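Side-chain contacts in amidohydrolase 3 domain-containing protein (Pyrococcus horikoshii, PDB 3IGH), which is uncharacterised in detail but probably hydrolyses carbon-nitrogen bonds other than peptide bonds, as a metal-dependent enzyme of the amidohydrolase family: residues Q93-G98 / V129-K134; I102-G107 / R179-E184; R250-R255 / G462-Y467. All blocks are in the same frame, centred on the assembly; numbering follows the deposited sequence. Where two conformers were deposited one is given.

Contact 1. Residues Q93-G98 / V129-K134; sequences QRLKRG and VFIYRK
Leu95, on helix 88-96, stands over strand 129-133 with its CA 8.2 Å from the CA of Val129, a helix-on-sheet distance that only side chains can bridge. Leu95 alone spans it from the helix, and its two methyls divide the work. CD2 meets Ile131 CG2 at 3.7 Å, while CD1 reaches both Ile131 CG2, at 3.9 Å, and Val129 CG1, at 4.1 Å. Ile131 therefore presents its short branch to the leucine fork, and Val129 closes in on one prong. The leucine has CG anti to its carbonyl carbon (chi1 -67°), which directs the fork at the strand. On Val129 it is CG1, anti to the backbone N (chi1 170°), that makes the touch.

All three residues are buried and their contact is purely apolar. Ile103 of the adjacent strand 103-108 packs on both Leu95 and Val129, and Ile125 also touches the leucine. Strand alternation explains the layering: the CB atoms of Val129 and Ile131 face the helix, whereas Phe130 between them points away and packs on Leu169, Ala172 and Ile176 of helix 166-180. The sheet thus carries a helix on each face. Strands 80-81 and 103-108 are parallel neighbours, and the chain between them contains helix 88-96, so the leucine belongs to the helix of a beta-alpha-beta crossover, packed down onto its sheet.

Contact 2. Residues I102-G107 / R179-E184; sequences IIFGFG and RVLTVE. With SO4 (sulfate ion), chain F.
Ile102 and Val180 make the closer of two apolar touches here: Ile102 CD1 lies 3.5 Å from Val180 CG1, a snug methyl-to-methyl approach. Val180 offers the branch that is anti to its backbone N (chi1 175°). In the second touch, Phe104 CE2 and Leu181 CD2 are 4.2 Å apart, the methyl approaching the ring obliquely. The two pairs are coupled within segment 102-107, because Ile102 CG2 sits 3.6 Å above the plane of the Phe104 ring, displaced toward its rim.

One shell out, Met75 of helix 70-78 and Ile176 of helix 166-180 each touch both Phe104 and Leu181, so the same two side chains border this pair. Val175 of the same helix touches Val180. The backbone of Phe104 is bonded to that of Val80, and Gly105 to Phe130, which fixes the strand between its neighbours.

The other segment is positioned by a change of helix. Leu181 is the first residue to depart from the helical path, and its carbonyl O accepts a bond from Lys213 NZ. Thr182 is the N-cap of helix 183-199; its OG1 caps a backbone N beyond the segment, while its own N bonds to Asp185 OD2, an arrangement consistent with a capping box. A sulfate, probably from the crystallisation liquor, accepts a hydrogen bond from Val183 N at its O4 (2.8 Å, 150°), where the helix dipole would favour an anion. Helix 166-180 thus gives way, through a short link packed on the start of strand 103-108, to the capped N-terminus of helix 183-199.

Contact 3. Residues R250-R255 / G462-Y467; sequences RFQGNR and GFKAEY. With SO4 (sulfate ion), chain K; SO4 (sulfate ion), chain O.
Arg255 and Glu466 join the two segments through a salt bridge. From CB the arginine bends at chi2 (-71°), and CG and CD run beside the chain K sulfate, CG being 3.8 Å from its O2. NE gives that same O2 a nearly straight hydrogen bond of 2.9 Å, the oxygen lying at the guanidinium edge and in its plane. At the tip, NH2 sits between the two ions: it bonds O3 of the chain O sulfate at 3.0 Å, again almost linearly, and lies 2.9 Å from O4 of the chain K sulfate, which approaches obliquely. NH1 points to the protein partner: it reaches Glu466 OE2 at 3.1 Å, but the N-H...O angle of 126° makes the hydrogen-bond component weak. The guanidinium and carboxylate planes are tilted 38° apart, and the pair is single-pronged, since NH1 is the one arginine nitrogen bonded to the carboxylate while NE and NH2 are turned to the sulfates.

Asn230 bridges the pair, its OD1 accepting from Arg255 NH1 and its ND2 donating to Glu466 OE2. An alanine in place of Arg255 would lose the whole guanidinium, is likely to leave the Glu466 carboxylate without its cationic mate and would probably weaken the hold on both sulfates. The extended Lys464 passes nearby, with NZ 3.5 Å from Asn254 O. Ala465 centres an inverse gamma turn, marked by the weak Glu466 N to Lys464 O bond of 2.9 Å.

Glu222 of helix 212-223 takes the backbone N of both Asn254 and Arg255; Phe251 meets Phe251 and Phe219 of the second subunit, placing the contact beside the subunit interface. Segment 250-255 links helix 237-246 to strand 256-264, while 462-467 passes Ile26 of strand 23-27 before entering strand 467-470.

Overall arrangement
Contacts 1 and 2 are parts of one alpha/beta region. Their centres are 12 Å apart, and strands 129-133 and 103-108 are direct neighbours, as the probable hydrogen bonds Tyr132 N to Gly105 O (2.9 Å) and Gly105 N to Phe130 O (3.0 Å) attest. Their segments alternate along the chain. Contact 3 is separate: its centre lies 31 Å from that of contact 2 and 39 Å from that of contact 1, with nearest atoms about 16 Å and 27 Å away, and contact 1 is across the chain's centre from it. Contacts 2 and 3 bind sulfates, probably from the crystallisation liquor, which do not by themselves locate the active site.

Contact 1. Residues Q93-G98 / V129-K134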
loop_
_atom_site.group_PDB
_atom_site.type_symbol
_atom_site.label_atom_id
_atom_site.label_comp_id
_atom_site.label_asym_id
_atom_site.label_seq_id
_atom_site.Cartn_x
_atom_site.Cartn_y
_atom_site.Cartn_z
ATOM N N GLN A 93 -12.785 44.127 -2.181
ATOM C CA GLN A 93 -12.592 44.170 -0.738
ATOM C C GLN A 93 -12.494 42.758 -0.143
ATOM O O GLN A 93 -11.611 42.491 0.682
ATOM C CB GLN A 93 -13.718 44.975 -0.084
ATOM C CG GLN A 93 -13.403 45.484 1.320
ATOM C CD GLN A 93 -14.551 46.276 1.946
ATOM O OE1 GLN A 93 -14.363 46.966 2.951
ATOM N NE2 GLN A 93 -15.743 46.177 1.357
ATOM N N ARG A 94 -13.375 41.860 -0.595
ATOM C CA ARG A 94 -13.370 40.454 -0.162
ATOM C C ARG A 94 -12.101 39.724 -0.594
ATOM O O ARG A 94 -11.488 38.998 0.200
ATOM C CB ARG A 94 -14.604 39.712 -0.693
ATOM C CG ARG A 94 -15.919 40.162 -0.072
ATOM C CD ARG A 94 -17.084 39.305 -0.543
ATOM N NE ARG A 94 -18.366 39.902 -0.183
ATOM C CZ ARG A 94 -19.530 39.259 -0.179
ATOM N NH1 ARG A 94 -19.597 37.971 -0.503
ATOM N NH2 ARG A 94 -20.634 39.909 0.164
ATOM N N LEU A 95 -11.702 39.932 -1.844
ATOM C CA LEU A 95 -10.502 39.288 -2.377
ATOM C C LEU A 95 -9.209 39.759 -1.701
ATOM O O LEU A 95 -8.269 38.977 -1.543
ATOM C CB LEU A 95 -10.426 39.453 -3.894
ATOM C CG LEU A 95 -11.508 38.700 -4.667
ATOM C CD1 LEU A 95 -11.522 39.147 -6.102
ATOM C CD2 LEU A 95 -11.328 37.167 -4.560
ATOM N N LYS A 96 -9.182 41.023 -1.279
ATOM C CA LYS A 96 -8.038 41.574 -0.542
ATOM C C LYS A 96 -7.860 40.971 0.856
ATOM O O LYS A 96 -6.757 40.981 1.395
ATOM C CB LYS A 96 -8.119 43.104 -0.468
ATOM C CG LYS A 96 -7.695 43.796 -1.755
ATOM C CD LYS A 96 -7.487 45.290 -1.549
ATOM C CE LYS A 96 -6.956 45.951 -2.816
ATOM N NZ LYS A 96 -6.681 47.398 -2.613
ATOM N N ARG A 97 -8.937 40.440 1.430
ATOM C CA ARG A 97 -8.872 39.756 2.724
ATOM C C ARG A 97 -8.423 38.294 2.602
ATOM O O ARG A 97 -8.097 37.659 3.609
ATOM C CB ARG A 97 -10.224 39.807 3.441
ATOM C CG ARG A 97 -10.663 41.185 3.903
ATOM C CD ARG A 97 -12.108 41.129 4.369
ATOM N NE ARG A 97 -12.738 42.447 4.415
ATOM C CZ ARG A 97 -14.038 42.666 4.223
ATOM N NH1 ARG A 97 -14.514 43.901 4.286
ATOM N NH2 ARG A 97 -14.862 41.658 3.958
ATOM N N GLY A 98 -8.424 37.764 1.377
ATOM C CA GLY A 98 -8.023 36.379 1.123
ATOM C C GLY A 98 -6.558 36.103 1.414
ATOM O O GLY A 98 -5.696 36.946 1.155
ATOM N N VAL A 129 -5.041 36.063 -9.086
ATOM C CA VAL A 129 -6.455 35.982 -8.702
ATOM C C VAL A 129 -7.195 35.215 -9.781
ATOM O O VAL A 129 -7.050 35.510 -10.963
ATOM C CB VAL A 129 -7.096 37.401 -8.535
ATOM C CG1 VAL A 129 -8.621 37.319 -8.370
ATOM C CG2 VAL A 129 -6.505 38.109 -7.346
ATOM N N PHE A 130 -7.978 34.221 -9.367
ATOM C CA PHE A 130 -8.806 33.440 -10.273
ATOM C C PHE A 130 -10.180 33.296 -9.608
ATOM O O PHE A 130 -10.286 32.718 -8.524
ATOM C CB PHE A 130 -8.160 32.069 -10.499
ATOM C CG PHE A 130 -8.859 31.222 -11.529
ATOM C CD1 PHE A 130 -8.514 31.321 -12.868
ATOM C CD2 PHE A 130 -9.849 30.309 -11.157
ATOM C CE1 PHE A 130 -9.136 30.542 -13.828
ATOM C CE2 PHE A 130 -10.484 29.526 -12.116
ATOM C CZ PHE A 130 -10.121 29.636 -13.452
ATOM N N ILE A 131 -11.222 33.850 -10.227
ATOM C CA ILE A 131 -12.550 33.864 -9.577
ATOM C C ILE A 131 -13.655 33.226 -10.409
ATOM O O ILE A 131 -13.975 33.675 -11.512
ATOM C CB ILE A 131 -12.972 35.275 -9.047
ATOM C CG1 ILE A 131 -12.982 36.336 -10.163
ATOM C CG2 ILE A 131 -12.065 35.711 -7.905
ATOM C CD1 ILE A 131 -13.726 37.624 -9.780
ATOM N N TYR A 132 -14.239 32.162 -9.857
ATOM C CA TYR A 132 -15.332 31.465 -10.513
ATOM C C TYR A 132 -16.629 32.240 -10.362
ATOM O O TYR A 132 -16.946 32.716 -9.275
ATOM C CB TYR A 132 -15.543 30.101 -9.874
ATOM C CG TYR A 132 -14.529 29.059 -10.246
ATOM C CD1 TYR A 132 -14.606 28.389 -11.473
ATOM C CD2 TYR A 132 -13.510 28.707 -9.359
ATOM C CE1 TYR A 132 -13.677 27.401 -11.810
ATOM C CE2 TYR A 132 -12.576 27.724 -9.688
ATOM C CZ TYR A 132 -12.670 27.075 -10.909
ATOM O OH TYR A 132 -11.748 26.108 -11.230
ATOM N N ARG A 133 -17.370 32.346 -11.460
ATOM C CA ARG A 133 -18.764 32.778 -11.415
ATOM C C ARG A 133 -19.579 31.703 -10.711
ATOM O O ARG A 133 -19.202 30.528 -10.713
ATOM C CB ARG A 133 -19.318 32.964 -12.831
ATOM C CG ARG A 133 -20.686 33.674 -12.887
ATOM C CD ARG A 133 -21.277 33.731 -14.288
ATOM N NE ARG A 133 -22.634 34.272 -14.227
ATOM C CZ ARG A 133 -23.741 33.541 -14.089
ATOM N NH1 ARG A 133 -23.678 32.216 -14.021
ATOM N NH2 ARG A 133 -24.921 34.138 -14.029
ATOM N N LYS A 134 -20.670 32.125 -10.077
ATOM C CA LYS A 134 -21.767 31.246 -9.672
ATOM C C LYS A 134 -21.983 30.168 -10.743
ATOM O O LYS A 134 -22.030 30.476 -11.939
ATOM C CB LYS A 134 -23.023 32.116 -9.503
ATOM C CG LYS A 134 -24.268 31.428 -9.000
ATOM C CD LYS A 134 -25.503 32.271 -9.305
ATOM C CE LYS A 134 -26.017 32.018 -10.719
ATOM N NZ LYS A 134 -27.393 32.551 -10.903
#

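Contact 2. Residues I102-G107 / R179-E184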
loop_
_atom_site.group_PDB
_atom_site.type_symbol
_atom_site.label_atom_id
_atom_site.label_comp_id
_atom_site.label_asym_id
_atom_site.label_seq_id
_atom_site.Cartn_x
_atom_site.Cartn_y
_atom_site.Cartn_z
ATOM N N ILE A 102 -2.040 32.165 -4.116
ATOM C CA ILE A 102 -2.987 32.475 -5.179
ATOM C C ILE A 102 -4.336 32.661 -4.515
ATOM O O ILE A 102 -4.714 31.867 -3.649
ATOM C CB ILE A 102 -3.074 31.330 -6.206
ATOM C CG1 ILE A 102 -1.713 31.091 -6.853
ATOM C CG2 ILE A 102 -4.088 31.635 -7.297
ATOM C CD1 ILE A 102 -1.462 29.662 -7.101
ATOM N N ILE A 103 -5.048 33.716 -4.906
ATOM C CA ILE A 103 -6.363 33.994 -4.350
ATOM C C ILE A 103 -7.429 33.400 -5.257
ATOM O O ILE A 103 -7.646 33.870 -6.376
ATOM C CB ILE A 103 -6.598 35.514 -4.130
ATOM C CG1 ILE A 103 -5.449 36.135 -3.312
ATOM C CG2 ILE A 103 -7.954 35.759 -3.463
ATOM C CD1 ILE A 103 -5.204 35.496 -1.931
ATOM N N PHE A 104 -8.065 32.338 -4.770
ATOM C CA PHE A 104 -9.156 31.686 -5.481
ATOM C C PHE A 104 -10.476 32.160 -4.879
ATOM O O PHE A 104 -10.610 32.260 -3.659
ATOM C CB PHE A 104 -9.056 30.157 -5.370
ATOM C CG PHE A 104 -7.931 29.548 -6.168
ATOM C CD1 PHE A 104 -8.027 29.419 -7.552
ATOM C CD2 PHE A 104 -6.789 29.072 -5.528
ATOM C CE1 PHE A 104 -6.992 28.841 -8.291
ATOM C CE2 PHE A 104 -5.747 28.491 -6.258
ATOM C CZ PHE A 104 -5.852 28.376 -7.643
ATOM N N GLY A 105 -11.438 32.460 -5.742
ATOM C CA GLY A 105 -12.750 32.893 -5.301
ATOM C C GLY A 105 -13.846 32.193 -6.073
ATOM O O GLY A 105 -13.592 31.592 -7.119
ATOM N N PHE A 106 -15.071 32.286 -5.567
ATOM C CA PHE A 106 -16.214 31.637 -6.215
ATOM C C PHE A 106 -17.507 32.383 -5.900
ATOM O O PHE A 106 -17.598 33.094 -4.896
ATOM C CB PHE A 106 -16.341 30.160 -5.769
ATOM C CG PHE A 106 -16.966 29.984 -4.402
ATOM C CD1 PHE A 106 -18.335 29.723 -4.270
ATOM C CD2 PHE A 106 -16.194 30.089 -3.252
ATOM C CE1 PHE A 106 -18.918 29.583 -3.011
ATOM C CE2 PHE A 106 -16.763 29.934 -1.994
ATOM C CZ PHE A 106 -18.129 29.688 -1.873
ATOM N N GLY A 107 -18.506 32.185 -6.755
ATOM C CA GLY A 107 -19.870 32.568 -6.430
ATOM C C GLY A 107 -20.354 33.940 -6.855
ATOM O O GLY A 107 -21.487 34.302 -6.538
ATOM N N ARG A 179 -0.308 21.795 -12.779
ATOM C CA ARG A 179 0.915 22.593 -12.848
ATOM C C ARG A 179 1.002 23.671 -11.776
ATOM O O ARG A 179 2.031 23.802 -11.111
ATOM C CB ARG A 179 1.042 23.214 -14.243
ATOM C CG ARG A 179 2.417 23.761 -14.579
ATOM C CD ARG A 179 2.464 24.131 -16.049
ATOM N NE ARG A 179 1.849 25.435 -16.308
ATOM C CZ ARG A 179 1.182 25.753 -17.417
ATOM N NH1 ARG A 179 1.015 24.858 -18.387
ATOM N NH2 ARG A 179 0.677 26.972 -17.553
ATOM N N VAL A 180 -0.073 24.437 -11.599
ATOM C CA VAL A 180 -0.044 25.601 -10.709
ATOM C C VAL A 180 0.006 25.217 -9.218
ATOM O O VAL A 180 0.805 25.760 -8.444
ATOM C CB VAL A 180 -1.228 26.569 -11.015
ATOM C CG1 VAL A 180 -1.263 27.697 -10.037
ATOM C CG2 VAL A 180 -1.135 27.114 -12.447
ATOM N N LEU A 181 -0.844 24.272 -8.821
ATOM C CA LEU A 181 -0.835 23.767 -7.461
ATOM C C LEU A 181 0.327 22.802 -7.296
ATOM O O LEU A 181 0.640 22.050 -8.219
ATOM C CB LEU A 181 -2.166 23.074 -7.133
ATOM C CG LEU A 181 -3.439 23.935 -7.143
ATOM C CD1 LEU A 181 -4.673 23.048 -6.906
ATOM C CD2 LEU A 181 -3.359 25.058 -6.102
ATOM N N THR A 182 0.975 22.853 -6.134
ATOM C CA THR A 182 2.065 21.925 -5.805
ATOM C C THR A 182 1.525 20.801 -4.942
ATOM O O THR A 182 0.416 20.910 -4.419
ATOM C CB THR A 182 3.169 22.622 -4.994
ATOM O OG1 THR A 182 2.628 23.050 -3.741
ATOM C CG2 THR A 182 3.732 23.829 -5.759
ATOM N N VAL A 183 2.314 19.737 -4.764
ATOM C CA VAL A 183 1.955 18.666 -3.830
ATOM C C VAL A 183 1.686 19.213 -2.422
ATOM O O VAL A 183 0.715 18.802 -1.770
ATOM C CB VAL A 183 3.018 17.529 -3.804
ATOM C CG1 VAL A 183 2.680 16.478 -2.740
ATOM C CG2 VAL A 183 3.098 16.876 -5.177
ATOM N N GLU A 184 2.516 20.169 -1.986
ATOM C CA GLU A 184 2.347 20.804 -0.676
ATOM C C GLU A 184 0.978 21.485 -0.545
ATOM O O GLU A 184 0.370 21.452 0.529
ATOM C CB GLU A 184 3.477 21.807 -0.387
ATOM C CG GLU A 184 4.889 21.281 -0.642
ATOM C CD GLU A 184 5.389 21.592 -2.046
ATOM O OE1 GLU A 184 5.310 20.697 -2.917
ATOM O OE2 GLU A 184 5.847 22.737 -2.280
HETATM S S SO4 F . 5.513 19.948 -6.869
HETATM O O1 SO4 F . 5.977 19.731 -5.503
HETATM O O2 SO4 F . 5.730 21.338 -7.247
HETATM O O3 SO4 F . 6.249 19.073 -7.772
HETATM O O4 SO4 F . 4.104 19.627 -6.951
#

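Contact 3. Residues R250-R255 / G462-Y467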
loop_
_atom_site.group_PDB
_atom_site.type_symbol
_atom_site.label_atom_id
_atom_site.label_comp_id
_atom_site.label_asym_id
_atom_site.label_seq_id
_atom_site.Cartn_x
_atom_site.Cartn_y
_atom_site.Cartn_z
ATOM N N ARG A 250 -5.245 -2.840 -6.347
ATOM C CA ARG A 250 -5.843 -2.608 -5.030
ATOM C C ARG A 250 -4.795 -2.848 -3.952
ATOM O O ARG A 250 -4.060 -3.846 -3.981
ATOM C CB ARG A 250 -7.115 -3.433 -4.772
ATOM C CG ARG A 250 -7.886 -2.922 -3.539
ATOM C CD ARG A 250 -9.338 -3.354 -3.478
ATOM N NE ARG A 250 -10.122 -2.506 -2.572
ATOM C CZ ARG A 250 -11.096 -1.680 -2.958
ATOM N NH1 ARG A 250 -11.431 -1.588 -4.241
ATOM N NH2 ARG A 250 -11.750 -0.949 -2.056
ATOM N N PHE A 251 -4.711 -1.898 -3.026
ATOM C CA PHE A 251 -3.715 -1.923 -1.966
ATOM C C PHE A 251 -4.317 -1.215 -0.756
ATOM O O PHE A 251 -4.651 -0.025 -0.833
ATOM C CB PHE A 251 -2.443 -1.204 -2.451
ATOM C CG PHE A 251 -1.163 -1.612 -1.738
ATOM C CD1 PHE A 251 -1.060 -2.809 -1.042
ATOM C CD2 PHE A 251 -0.031 -0.790 -1.813
ATOM C CE1 PHE A 251 0.139 -3.164 -0.399
ATOM C CE2 PHE A 251 1.172 -1.140 -1.188
ATOM C CZ PHE A 251 1.256 -2.331 -0.477
ATOM N N GLN A 252 -4.449 -1.950 0.339
ATOM C CA GLN A 252 -5.056 -1.417 1.538
ATOM C C GLN A 252 -3.975 -1.144 2.580
ATOM O O GLN A 252 -3.328 -2.064 3.092
ATOM C CB GLN A 252 -6.115 -2.392 2.049
ATOM C CG GLN A 252 -7.383 -1.730 2.541
ATOM C CD GLN A 252 -7.579 -1.885 4.026
ATOM O OE1 GLN A 252 -7.723 -2.998 4.526
ATOM N NE2 GLN A 252 -7.603 -0.766 4.743
ATOM N N GLY A 253 -3.761 0.137 2.858
ATOM C CA GLY A 253 -2.822 0.567 3.886
ATOM C C GLY A 253 -3.543 0.758 5.199
ATOM O O GLY A 253 -4.583 0.138 5.448
ATOM N N ASN A 254 -2.992 1.623 6.040
ATOM C CA ASN A 254 -3.572 1.915 7.338
ATOM C C ASN A 254 -4.852 2.747 7.206
ATOM O O ASN A 254 -5.902 2.380 7.714
ATOM C CB ASN A 254 -2.544 2.655 8.191
ATOM C CG ASN A 254 -3.068 3.001 9.562
ATOM O OD1 ASN A 254 -3.717 2.184 10.221
ATOM N ND2 ASN A 254 -2.793 4.221 9.999
ATOM N N ARG A 255 -4.755 3.864 6.506
ATOM C CA ARG A 255 -5.915 4.718 6.256
ATOM C C ARG A 255 -6.229 4.848 4.769
ATOM O O ARG A 255 -7.387 5.042 4.393
ATOM C CB ARG A 255 -5.657 6.106 6.831
ATOM C CG ARG A 255 -5.646 6.146 8.339
ATOM C CD ARG A 255 -7.031 5.953 8.860
ATOM N NE ARG A 255 -7.150 6.340 10.263
ATOM C CZ ARG A 255 -8.291 6.311 10.939
ATOM N NH1 ARG A 255 -9.407 5.915 10.338
ATOM N NH2 ARG A 255 -8.317 6.673 12.214
ATOM N N GLY A 462 -15.207 -7.729 14.206
ATOM C CA GLY A 462 -14.540 -7.814 12.909
ATOM C C GLY A 462 -14.487 -6.478 12.179
ATOM O O GLY A 462 -13.604 -6.249 11.351
ATOM N N PHE A 463 -15.429 -5.594 12.493
ATOM C CA PHE A 463 -15.492 -4.281 11.860
ATOM C C PHE A 463 -14.551 -3.285 12.532
ATOM O O PHE A 463 -14.264 -3.404 13.726
ATOM C CB PHE A 463 -16.925 -3.748 11.877
ATOM C CG PHE A 463 -17.828 -4.380 10.847
ATOM C CD1 PHE A 463 -18.491 -5.579 11.111
ATOM C CD2 PHE A 463 -18.025 -3.766 9.609
ATOM C CE1 PHE A 463 -19.333 -6.156 10.155
ATOM C CE2 PHE A 463 -18.858 -4.331 8.643
ATOM C CZ PHE A 463 -19.516 -5.529 8.915
ATOM N N LYS A 464 -14.060 -2.317 11.754
ATOM C CA LYS A 464 -13.304 -1.191 12.300
ATOM C C LYS A 464 -14.197 -0.386 13.250
ATOM O O LYS A 464 -15.381 -0.178 12.975
ATOM C CB LYS A 464 -12.779 -0.270 11.192
ATOM C CG LYS A 464 -11.666 -0.868 10.339
ATOM C CD LYS A 464 -10.962 0.206 9.509
ATOM C CE LYS A 464 -9.787 -0.387 8.747
ATOM N NZ LYS A 464 -8.879 0.653 8.179
ATOM N N ALA A 465 -13.621 0.062 14.361
ATOM C CA ALA A 465 -14.358 0.837 15.357
ATOM C C ALA A 465 -14.400 2.314 14.975
ATOM O O ALA A 465 -13.779 3.163 15.630
ATOM C CB ALA A 465 -13.738 0.652 16.742
ATOM N N GLU A 466 -15.122 2.608 13.900
ATOM C CA GLU A 466 -15.364 3.981 13.481
ATOM C C GLU A 466 -16.753 4.330 13.948
ATOM O O GLU A 466 -17.746 3.844 13.405
ATOM C CB GLU A 466 -15.277 4.139 11.953
ATOM C CG GLU A 466 -14.010 3.585 11.322
ATOM C CD GLU A 466 -12.764 4.391 11.637
ATOM O OE1 GLU A 466 -12.843 5.394 12.371
ATOM O OE2 GLU A 466 -11.691 4.018 11.133
ATOM N N TYR A 467 -16.818 5.158 14.978
ATOM C CA TYR A 467 -18.086 5.461 15.603
ATOM C C TYR A 467 -18.147 6.925 15.968
ATOM O O TYR A 467 -17.117 7.611 16.034
ATOM C CB TYR A 467 -18.305 4.563 16.842
ATOM C CG TYR A 467 -17.253 4.745 17.920
ATOM C CD1 TYR A 467 -17.372 5.756 18.880
ATOM C CD2 TYR A 467 -16.139 3.907 17.982
ATOM C CE1 TYR A 467 -16.408 5.938 19.861
ATOM C CE2 TYR A 467 -15.164 4.079 18.966
ATOM C CZ TYR A 467 -15.309 5.095 19.902
ATOM O OH TYR A 467 -14.358 5.279 20.880
HETATM S S SO4 K . -4.672 5.896 12.814
HETATM O O1 SO4 K . -4.071 6.340 14.068
HETATM O O2 SO4 K . -4.873 7.044 11.936
HETATM O O3 SO4 K . -3.794 4.931 12.169
HETATM O O4 SO4 K . -5.952 5.253 13.089
HETATM S S SO4 O . -10.588 7.364 15.123
HETATM O O1 SO4 O . -10.291 6.621 16.345
HETATM O O2 SO4 O . -9.469 8.254 14.836
HETATM O O3 SO4 O . -10.755 6.428 14.015
HETATM O O4 SO4 O . -11.808 8.152 15.289
#